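Multicopper oxidase (Arthrobacter sp. FB24, PDB 3GDC) probably oxidises phenol-like substrates as a laccase-type enzyme, passing their electrons through bound copper ions to molecular oxygen, which is reduced to water. Local coordinates at residues 94-98 with 99-103; 151-155 with 156-160; 247-250 with 251-254. All blocks are in the same frame, centred on the assembly; numbering follows the deposited sequence.

Interaction 1 of 3, residues 94-98 with 99-103; sequences GVHRA and TMDGT
D101 turns back onto H96 across a short 3-10 turn, and its side chain can be followed outward through the contact. CB rests against the turn itself, with D101 CB 3.2 Å from A98 O. From there CG stands anti to the backbone N (chi1 -178°), which brings the carboxylate obliquely up to the edge of the imidazole. D101 OD1 offers its anti lone pair to the ring and accepts from H96 NE2 at 2.7 Å in a nearly straight bond (166°). OD1 lies almost in the imidazole plane, yet the ring and carboxylate planes are 36° apart. D101 OD2 is met by T103 OG1 at 2.7 Å, from above the carboxylate plane, and by ND1 of H224 of the second subunit. In this multicopper oxidase H224 is a copper ligand, and the D101 side chain lies about 5 Å from a copper ion; the loop after strand 91-92 thus places D101 as a second-shell residue at a subunit interface. Partners on both oxygens should limit rotation of the carboxylate. The turn beneath is closed by M100 N donating to R97 O at 3.0 Å and by a weak bond from D101 N to A98 O. One face of the H96 ring carries M100 O, 3.9 Å from H96 CD2 and offset toward the rim. On the outer side R97, bent at chi3, runs beside M100 in the same direction, laying a guanidinium face over the thioether chain with R97 NH2 3.7 Å from M100 CG. A water accepts from T103 N and can donate to A98 O, though it has more acceptors in reach than protons.

Interaction 2 of 3, residues 151-155 with 156-160; sequences IVEPK and EGRPP
R158 lies across P154 and reaches E153 just where the chain leaves strand 147-153, in the linker leading from the first cupredoxin-like domain to the second. The proline and arginine side chains cross at about a right angle. Ring carbon CD of P154 sits over the centre of one guanidinium face, with P154 CD 3.4 Å from R158 CZ. Nearer the backbone, P154 CG also meets R158 CB at 3.8 Å, and the pyrrolidine thus touches the arginine at CB as well as at the guanidinium. F126 touches both side chains. E153 approaches differently: its chain, bent at chi2 (87°), brings the carboxylate obliquely to the same guanidinium, and the two planes stand 78° apart. A single salt bridge joins them, E153 OE2 to R158 NH1 at 2.9 Å. This is neither a flat, two-pronged pairing nor a grip on NE; the proline beneath the face helps hold the guanidinium in position, while NH2 makes a weak hydrogen bond to G234 O. At the outer end of the turn K155 and E156 run side by side in the same direction. Their opposite charges lie beyond salt-bridge range, K155 NZ 4.3 Å from E156 OE2, and any attraction is probably modest; R71 brings a like charge close to the lysine. E156 CG packs on the preceding carbonyl, 3.4 Å from K155 O. G157 then turns the chain with a positive phi (124°) that a side chain would make strained. In the guanidinium plane a water accepts from R158 NH1 at 2.6 Å and donates weakly to V152 O.

Interaction 3 of 3, residues 247-250 with 251-254; sequences SQVQ and GQRG
Q248 and Q252 meet through their first side-chain carbons, Q248 CB to Q252 CB 3.9 Å, one residue past S247, which packs on V249 of the third subunit. With CG anti to its carbonyl carbon (chi1 -64°), Q248 runs extended across the following strand and lays its amide against the backbone, Q248 NE2 3.5 Å from R253 CA. That buried NE2 donates to Y230 OH and L209 O, and an alanine here would probably leave both acceptors without their amide donor and open a gap over R253. V249 begins a type II beta turn, closed by Q252 N donating to V249 O at 3.0 Å. Its CG2 branch also packs obliquely against Q252, V249 CG2 to Q252 CG 3.7 Å. Q250 sets its CB away from 251-254, and its amide meets partners beyond the turn: OE1 accepts from ND1 of H271 of the second subunit, and NE2 donates to V212 O. G251 follows at a positive phi of 98°, and R253 NH1 grips G251 O at 2.8 Å while also forming a salt bridge with D244 of the second subunit. The turn crosses between two sheets: strand 245-249 is, within this chain, the outermost strand of a five-stranded sheet, beside strand 218-223, whereas strand 253-258 lies between 205-211 and 228-232 in a six-stranded one.

In the fold
The three contacts come in series along the chain, interaction 1 first and interaction 3 last, with centres 20 to 24 Å apart. None touches another, although the nearest atoms of 94-103 and 247-254 are about 5 Å apart. Interaction 1 lies in a loop of the first cupredoxin-like domain, interaction 2 at the end of strand 147-153 where the chain passes on, and interaction 3 within the second domain, between its two sheets. Interactions 1 and 3 both meet the second subunit and approach bound copper, consistent with copper sites that depend on the trimer. Interaction 2 touches no other subunit of the assembly and belongs to the interdomain connection.

Interaction 1 of 3, residues 94-98 with 99-103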
loop_
_atom_site.group_PDB
_atom_site.type_symbol
_atom_site.label_atom_id
_atom_site.label_comp_id
_atom_site.label_asym_id
_atom_site.label_seq_id
_atom_site.Cartn_x
_atom_site.Cartn_y
_atom_site.Cartn_z
ATOM N N GLY A 94 -13.363 8.745 -13.577
ATOM C CA GLY A 94 -14.817 8.670 -13.549
ATOM C C GLY A 94 -15.231 7.931 -14.805
ATOM O O GLY A 94 -14.389 7.647 -15.649
ATOM N N VAL A 95 -16.515 7.606 -14.914
ATOM C CA VAL A 95 -17.015 6.867 -16.079
ATOM C C VAL A 95 -17.398 7.851 -17.182
ATOM O O VAL A 95 -18.135 8.814 -16.940
ATOM C CB VAL A 95 -18.167 5.886 -15.702
ATOM C CG1 VAL A 95 -18.802 5.275 -16.954
ATOM C CG2 VAL A 95 -17.647 4.783 -14.796
ATOM N N HIS A 96 -16.843 7.631 -18.372
ATOM C CA HIS A 96 -17.043 8.514 -19.526
ATOM C C HIS A 96 -16.715 7.757 -20.808
ATOM O O HIS A 96 -16.104 6.683 -20.773
ATOM C CB HIS A 96 -16.181 9.794 -19.429
ATOM C CG HIS A 96 -14.733 9.528 -19.151
ATOM N ND1 HIS A 96 -14.134 9.848 -17.950
ATOM C CD2 HIS A 96 -13.763 8.972 -19.918
ATOM C CE1 HIS A 96 -12.864 9.489 -17.984
ATOM N NE2 HIS A 96 -12.613 8.951 -19.164
ATOM N N ARG A 97 -17.133 8.323 -21.939
ATOM C CA ARG A 97 -16.825 7.750 -23.238
ATOM C C ARG A 97 -15.353 7.955 -23.590
ATOM O O ARG A 97 -14.701 8.866 -23.069
ATOM C CB ARG A 97 -17.737 8.373 -24.303
ATOM C CG ARG A 97 -19.195 8.008 -24.080
ATOM C CD ARG A 97 -20.124 8.743 -25.034
ATOM N NE ARG A 97 -20.337 10.126 -24.614
ATOM C CZ ARG A 97 -19.831 11.188 -25.232
ATOM N NH1 ARG A 97 -19.089 11.036 -26.319
ATOM N NH2 ARG A 97 -20.089 12.403 -24.764
ATOM N N ALA A 98 -14.836 7.124 -24.491
ATOM C CA ALA A 98 -13.422 7.173 -24.884
ATOM C C ALA A 98 -12.963 8.514 -25.482
ATOM O O ALA A 98 -11.846 8.970 -25.221
ATOM C CB ALA A 98 -13.088 5.998 -25.831
ATOM N N THR A 99 -13.828 9.148 -26.277
ATOM C CA THR A 99 -13.536 10.459 -26.857
ATOM C C THR A 99 -13.538 11.592 -25.828
ATOM O O THR A 99 -13.160 12.725 -26.143
ATOM C CB THR A 99 -14.580 10.828 -27.932
ATOM O OG1 THR A 99 -15.883 10.622 -27.383
ATOM C CG2 THR A 99 -14.395 9.974 -29.191
ATOM N N MET A 100 -13.993 11.290 -24.613
ATOM C CA MET A 100 -14.050 12.280 -23.529
ATOM C C MET A 100 -13.012 12.023 -22.438
ATOM O O MET A 100 -13.090 12.593 -21.345
ATOM C CB MET A 100 -15.459 12.333 -22.932
ATOM C CG MET A 100 -16.507 12.901 -23.901
ATOM S SD MET A 100 -16.129 14.600 -24.312
ATOM C CE MET A 100 -17.354 14.942 -25.584
ATOM N N ASP A 101 -12.025 11.199 -22.767
ATOM C CA ASP A 101 -11.092 10.661 -21.778
ATOM C C ASP A 101 -9.836 11.526 -21.611
ATOM O O ASP A 101 -9.043 11.313 -20.686
ATOM C CB ASP A 101 -10.735 9.225 -22.206
ATOM C CG ASP A 101 -9.814 8.521 -21.245
ATOM O OD1 ASP A 101 -10.169 8.368 -20.060
ATOM O OD2 ASP A 101 -8.735 8.095 -21.703
ATOM N N GLY A 102 -9.648 12.495 -22.503
ATOM C CA GLY A 102 -8.472 13.381 -22.448
ATOM C C GLY A 102 -7.145 12.695 -22.730
ATOM O O GLY A 102 -6.108 13.081 -22.195
ATOM N N THR A 103 -7.167 11.669 -23.573
ATOM C CA THR A 103 -5.943 10.951 -23.919
ATOM C C THR A 103 -5.480 11.337 -25.324
ATOM O O THR A 103 -6.246 11.219 -26.273
ATOM C CB THR A 103 -6.151 9.423 -23.794
ATOM O OG1 THR A 103 -6.378 9.098 -22.419
ATOM C CG2 THR A 103 -4.945 8.655 -24.305
HETATM O O HOH W 1 -9.491 10.888 -25.301
#

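Interaction 2 of 3, residues 151-155 with 156-160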
loop_
_atom_site.group_PDB
_atom_site.type_symbol
_atom_site.label_atom_id
_atom_site.label_comp_id
_atom_site.label_asym_id
_atom_site.label_seq_id
_atom_site.Cartn_x
_atom_site.Cartn_y
_atom_site.Cartn_z
ATOM N N ILE A 151 -15.532 15.557 -6.901
ATOM C CA ILE A 151 -16.345 14.931 -5.855
ATOM C C ILE A 151 -17.766 14.731 -6.366
ATOM O O ILE A 151 -18.386 15.679 -6.812
ATOM C CB ILE A 151 -16.415 15.840 -4.595
ATOM C CG1 ILE A 151 -15.002 16.285 -4.155
ATOM C CG2 ILE A 151 -17.258 15.209 -3.477
ATOM C CD1 ILE A 151 -14.030 15.162 -3.860
ATOM N N VAL A 152 -18.257 13.496 -6.312
ATOM C CA VAL A 152 -19.623 13.165 -6.737
ATOM C C VAL A 152 -20.392 12.618 -5.537
ATOM O O VAL A 152 -20.128 11.502 -5.068
ATOM C CB VAL A 152 -19.642 12.148 -7.895
ATOM C CG1 VAL A 152 -21.087 11.792 -8.300
ATOM C CG2 VAL A 152 -18.872 12.661 -9.102
ATOM N N GLU A 153 -21.316 13.428 -5.028
ATOM C CA GLU A 153 -22.142 13.073 -3.882
ATOM C C GLU A 153 -23.186 12.014 -4.255
ATOM O O GLU A 153 -23.888 12.165 -5.260
ATOM C CB GLU A 153 -22.841 14.322 -3.339
ATOM C CG GLU A 153 -23.494 14.134 -1.965
ATOM C CD GLU A 153 -22.524 14.387 -0.815
ATOM O OE1 GLU A 153 -22.704 15.390 -0.087
ATOM O OE2 GLU A 153 -21.572 13.599 -0.642
ATOM N N PRO A 154 -23.278 10.931 -3.465
ATOM C CA PRO A 154 -24.341 9.946 -3.687
ATOM C C PRO A 154 -25.734 10.564 -3.607
ATOM O O PRO A 154 -25.986 11.444 -2.771
ATOM C CB PRO A 154 -24.139 8.933 -2.548
ATOM C CG PRO A 154 -23.251 9.618 -1.548
ATOM C CD PRO A 154 -22.385 10.529 -2.362
ATOM N N LYS A 155 -26.614 10.112 -4.491
ATOM C CA LYS A 155 -28.014 10.518 -4.474
ATOM C C LYS A 155 -28.646 10.134 -3.130
ATOM O O LYS A 155 -29.393 10.917 -2.542
ATOM C CB LYS A 155 -28.755 9.875 -5.656
ATOM C CG LYS A 155 -30.227 10.245 -5.794
ATOM C CD LYS A 155 -30.427 11.632 -6.403
ATOM C CE LYS A 155 -31.914 11.958 -6.557
ATOM N NZ LYS A 155 -32.594 12.262 -5.260
ATOM N N GLU A 156 -28.316 8.941 -2.636
ATOM C CA GLU A 156 -28.883 8.445 -1.382
ATOM C C GLU A 156 -27.876 7.689 -0.509
ATOM O O GLU A 156 -27.158 6.807 -0.993
ATOM C CB GLU A 156 -30.116 7.580 -1.675
ATOM C CG GLU A 156 -31.432 8.380 -1.724
ATOM C CD GLU A 156 -32.275 8.114 -2.970
ATOM O OE1 GLU A 156 -31.834 7.336 -3.852
ATOM O OE2 GLU A 156 -33.384 8.701 -3.069
ATOM N N GLY A 157 -27.812 8.064 0.769
ATOM C CA GLY A 157 -27.131 7.253 1.775
ATOM C C GLY A 157 -26.015 7.849 2.623
ATOM O O GLY A 157 -25.488 7.154 3.495
ATOM N N ARG A 158 -25.650 9.113 2.397
ATOM C CA ARG A 158 -24.534 9.719 3.155
ATOM C C ARG A 158 -24.943 10.816 4.160
ATOM O O ARG A 158 -25.329 11.921 3.762
ATOM C CB ARG A 158 -23.410 10.205 2.222
ATOM C CG ARG A 158 -22.004 9.992 2.797
ATOM C CD ARG A 158 -20.898 10.633 1.943
ATOM N NE ARG A 158 -20.358 9.749 0.907
ATOM C CZ ARG A 158 -19.763 10.182 -0.206
ATOM N NH1 ARG A 158 -19.629 11.489 -0.429
ATOM N NH2 ARG A 158 -19.296 9.317 -1.102
ATOM N N PRO A 159 -24.850 10.508 5.471
ATOM C CA PRO A 159 -25.216 11.433 6.562
ATOM C C PRO A 159 -24.518 12.789 6.437
ATOM O O PRO A 159 -23.364 12.838 6.009
ATOM C CB PRO A 159 -24.715 10.713 7.817
ATOM C CG PRO A 159 -24.687 9.282 7.451
ATOM C CD PRO A 159 -24.368 9.216 5.988
ATOM N N PRO A 160 -25.203 13.882 6.821
ATOM C CA PRO A 160 -24.599 15.201 6.640
ATOM C C PRO A 160 -23.404 15.390 7.573
ATOM O O PRO A 160 -23.482 15.046 8.754
ATOM C CB PRO A 160 -25.732 16.165 7.005
ATOM C CG PRO A 160 -26.584 15.397 7.944
ATOM C CD PRO A 160 -26.533 13.971 7.453
HETATM O O HOH W 2 -17.925 11.520 -2.441
#

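Interaction 3 of 3, residues 247-250 with 251-254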
loop_
_atom_site.group_PDB
_atom_site.type_symbol
_atom_site.label_atom_id
_atom_site.label_comp_id
_atom_site.label_asym_id
_atom_site.label_seq_id
_atom_site.Cartn_x
_atom_site.Cartn_y
_atom_site.Cartn_z
ATOM N N SER A 247 -2.557 4.746 3.796
ATOM C CA SER A 247 -1.636 4.957 2.678
ATOM C C SER A 247 -2.384 5.019 1.346
ATOM O O SER A 247 -3.472 4.431 1.202
ATOM C CB SER A 247 -0.581 3.850 2.637
ATOM O OG SER A 247 -1.184 2.592 2.364
ATOM N N GLN A 248 -1.794 5.738 0.395
ATOM C CA GLN A 248 -2.336 5.887 -0.952
ATOM C C GLN A 248 -1.195 5.972 -1.952
ATOM O O GLN A 248 -0.277 6.764 -1.775
ATOM C CB GLN A 248 -3.156 7.180 -1.033
ATOM C CG GLN A 248 -4.398 7.222 -0.133
ATOM C CD GLN A 248 -5.142 8.553 -0.231
ATOM O OE1 GLN A 248 -4.597 9.537 -0.721
ATOM N NE2 GLN A 248 -6.389 8.579 0.234
ATOM N N VAL A 249 -1.250 5.186 -3.023
ATOM C CA VAL A 249 -0.343 5.418 -4.142
ATOM C C VAL A 249 -0.952 6.544 -4.983
ATOM O O VAL A 249 -2.074 6.978 -4.720
ATOM C CB VAL A 249 -0.153 4.154 -5.008
ATOM C CG1 VAL A 249 0.383 2.995 -4.158
ATOM C CG2 VAL A 249 -1.488 3.765 -5.730
ATOM N N GLN A 250 -0.232 7.013 -5.994
ATOM C CA GLN A 250 -0.765 8.083 -6.839
ATOM C C GLN A 250 -2.028 7.594 -7.548
ATOM O O GLN A 250 -2.048 6.483 -8.088
ATOM C CB GLN A 250 0.269 8.533 -7.865
ATOM C CG GLN A 250 -0.136 9.814 -8.574
ATOM C CD GLN A 250 0.693 10.100 -9.802
ATOM O OE1 GLN A 250 0.798 9.271 -10.710
ATOM N NE2 GLN A 250 1.278 11.291 -9.850
ATOM N N GLY A 251 -3.080 8.411 -7.516
ATOM C CA GLY A 251 -4.351 8.024 -8.132
ATOM C C GLY A 251 -5.339 7.476 -7.120
ATOM O O GLY A 251 -6.537 7.473 -7.390
ATOM N N GLN A 252 -4.856 7.016 -5.959
ATOM C CA GLN A 252 -5.760 6.586 -4.891
ATOM C C GLN A 252 -6.243 7.775 -4.070
ATOM O O GLN A 252 -5.573 8.799 -3.977
ATOM C CB GLN A 252 -5.149 5.506 -3.974
ATOM C CG GLN A 252 -4.959 4.137 -4.651
ATOM C CD GLN A 252 -4.464 3.049 -3.704
ATOM O OE1 GLN A 252 -5.012 1.941 -3.666
ATOM N NE2 GLN A 252 -3.440 3.355 -2.935
ATOM N N ARG A 253 -7.417 7.614 -3.487
ATOM C CA ARG A 253 -8.100 8.687 -2.775
ATOM C C ARG A 253 -9.227 8.059 -1.981
ATOM O O ARG A 253 -9.569 6.895 -2.202
ATOM C CB ARG A 253 -8.596 9.791 -3.730
ATOM C CG ARG A 253 -9.777 9.417 -4.640
ATOM C CD ARG A 253 -9.324 8.576 -5.820
ATOM N NE ARG A 253 -10.415 8.335 -6.771
ATOM C CZ ARG A 253 -10.318 7.565 -7.851
ATOM N NH1 ARG A 253 -9.175 6.953 -8.155
ATOM N NH2 ARG A 253 -11.377 7.409 -8.641
ATOM N N GLY A 254 -9.780 8.804 -1.034
ATOM C CA GLY A 254 -10.847 8.266 -0.197
ATOM C C GLY A 254 -11.425 9.304 0.732
ATOM O O GLY A 254 -11.004 10.465 0.723
#